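Local coordinates for protein inner kinetochore subunit cnp3 (PDB 6O2D) that helps build the inner kinetochore on centromeric DNA, as part of the constitutive centromere-associated network that supports outer kinetochore assembly and chromosome segregation, here represented by its dimeric cupin domain, at residues Asp142-Glu145 with Asn146-Gly150. Sequence-based numbering, arbitrary orientation.
Sequences DTLE and NKRRG
Glu145 and Arg149, one turn apart in the short helix 143-149 just after strand 133-140, the last of the cupin domain, illustrate how an i to i+4 ion pair sits on a helical backbone. Beneath them Arg149 N donates to Glu145 O at 2.9 Å. Followed outward, Arg149 starts with CB beside that same carbonyl oxygen; CG anti to the carbonyl carbon (chi1 -79°) and a bend at chi3 (34°) carry the chain slantwise across Glu145. CD meets the carboxylate oxygen OE2, and NE and CZ also lie closest to OE2, with Glu145 CG over one guanidinium face toward the rim. NH1 then reaches Glu145 OE2 at 3.2 Å in a salt bridge whose hydrogen bond is weak, the carboxylate and guanidinium planes being 77° apart. NH2 turns elsewhere, donating to Trp24 O of the second subunit. With Arg149 cut back to an alanine, Glu145 is likely to lose this ionic partner and Trp24 O of the second subunit its donor.

Leu144 and Arg148 repeat the spacing with different chemistry: Leu144 CD1 sits 3.7 Å above the centre of the guanidinium, an apolar cover for a flat cation. At the helix's N-terminal end Asp142 is the N-cap, OD1 accepting from Glu145 N at 2.9 Å, while its carbonyl takes Asn146 N. Asp142 OD1 also meets Thr143 OG1 of the second subunit, so the cap lies in the dimer interface. At the other end Gly150 leaves the helix with positive phi. With splayed planes and a weak bond, the Glu145-Arg149 pair is probably held mainly by charge, the cap and the i to i+4 backbone bonds supplying the directional hydrogen bonds.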
loop_
_atom_site.group_PDB
_atom_site.type_symbol
_atom_site.label_atom_id
_atom_site.label_comp_id
_atom_site.label_asym_id
_atom_site.label_seq_id
_atom_site.Cartn_x
_atom_site.Cartn_y
_atom_site.Cartn_z
ATOM N N ASP B 142 -7.942 9.487 6.973
ATOM C CA ASP B 142 -9.369 9.308 7.235
ATOM C C ASP B 142 -10.078 10.624 6.947
ATOM O O ASP B 142 -10.078 11.538 7.773
ATOM C CB ASP B 142 -9.591 8.851 8.671
ATOM C CG ASP B 142 -10.976 8.290 8.897
ATOM O OD1 ASP B 142 -11.968 9.016 8.673
ATOM O OD2 ASP B 142 -11.069 7.112 9.297
ATOM N N THR B 143 -10.699 10.714 5.768
ATOM C CA THR B 143 -11.244 11.985 5.303
ATOM C C THR B 143 -12.396 12.456 6.179
ATOM O O THR B 143 -12.543 13.660 6.420
ATOM C CB THR B 143 -11.692 11.856 3.851
ATOM O OG1 THR B 143 -12.665 10.808 3.743
ATOM C CG2 THR B 143 -10.498 11.521 2.968
ATOM N N LEU B 144 -13.235 11.530 6.645
ATOM C CA LEU B 144 -14.307 11.908 7.559
ATOM C C LEU B 144 -13.729 12.427 8.870
ATOM O O LEU B 144 -14.125 13.492 9.365
ATOM C CB LEU B 144 -15.240 10.718 7.799
ATOM C CG LEU B 144 -16.441 10.901 8.738
ATOM C CD1 LEU B 144 -17.200 12.189 8.456
ATOM C CD2 LEU B 144 -17.387 9.716 8.641
ATOM N N GLU B 145 -12.765 11.698 9.435
ATOM C CA GLU B 145 -12.167 12.115 10.700
ATOM C C GLU B 145 -11.452 13.451 10.563
ATOM O O GLU B 145 -11.556 14.314 11.446
ATOM C CB GLU B 145 -11.202 11.039 11.201
ATOM C CG GLU B 145 -10.823 11.149 12.668
ATOM C CD GLU B 145 -11.976 10.773 13.584
ATOM O OE1 GLU B 145 -12.991 10.245 13.085
ATOM O OE2 GLU B 145 -11.858 10.974 14.811
ATOM N N ASN B 146 -10.728 13.647 9.457
ATOM C CA ASN B 146 -10.058 14.922 9.230
ATOM C C ASN B 146 -11.055 16.067 9.197
ATOM O O ASN B 146 -10.768 17.163 9.692
ATOM C CB ASN B 146 -9.264 14.882 7.930
ATOM C CG ASN B 146 -8.185 13.823 7.939
ATOM O OD1 ASN B 146 -7.856 13.260 8.980
ATOM N ND2 ASN B 146 -7.625 13.544 6.770
ATOM N N LYS B 147 -12.227 15.843 8.600
ATOM C CA LYS B 147 -13.217 16.909 8.570
ATOM C C LYS B 147 -13.742 17.218 9.968
ATOM O O LYS B 147 -13.843 18.387 10.348
ATOM C CB LYS B 147 -14.367 16.533 7.633
ATOM C CG LYS B 147 -15.133 17.728 7.094
ATOM C CD LYS B 147 -16.569 17.375 6.726
ATOM C CE LYS B 147 -17.417 18.632 6.569
ATOM N NZ LYS B 147 -18.341 18.515 5.405
ATOM N N ARG B 148 -14.014 16.189 10.777
ATOM C CA ARG B 148 -14.601 16.434 12.092
ATOM C C ARG B 148 -13.594 16.964 13.110
ATOM O O ARG B 148 -13.978 17.718 14.010
ATOM C CB ARG B 148 -15.226 15.147 12.636
ATOM C CG ARG B 148 -16.453 14.668 11.881
ATOM C CD ARG B 148 -16.936 13.339 12.427
ATOM N NE ARG B 148 -18.260 12.985 11.926
ATOM C CZ ARG B 148 -18.705 11.736 11.816
ATOM N NH1 ARG B 148 -17.927 10.721 12.173
ATOM N NH2 ARG B 148 -19.926 11.504 11.350
ATOM N N ARG B 149 -12.319 16.582 13.005
ATOM C CA ARG B 149 -11.317 17.010 13.969
ATOM C C ARG B 149 -10.294 17.993 13.429
ATOM O O ARG B 149 -9.514 18.537 14.217
ATOM C CB ARG B 149 -10.581 15.792 14.536
ATOM C CG ARG B 149 -11.351 15.056 15.605
ATOM C CD ARG B 149 -10.801 13.661 15.757
ATOM N NE ARG B 149 -9.361 13.609 15.540
ATOM C CZ ARG B 149 -8.600 12.585 15.905
ATOM N NH1 ARG B 149 -9.142 11.525 16.485
ATOM N NH2 ARG B 149 -7.301 12.617 15.690
ATOM N N GLY B 150 -10.265 18.231 12.133
ATOM C CA GLY B 150 -9.239 19.069 11.565
ATOM C C GLY B 150 -7.964 18.297 11.258
ATOM O O GLY B 150 -7.818 17.097 11.525
#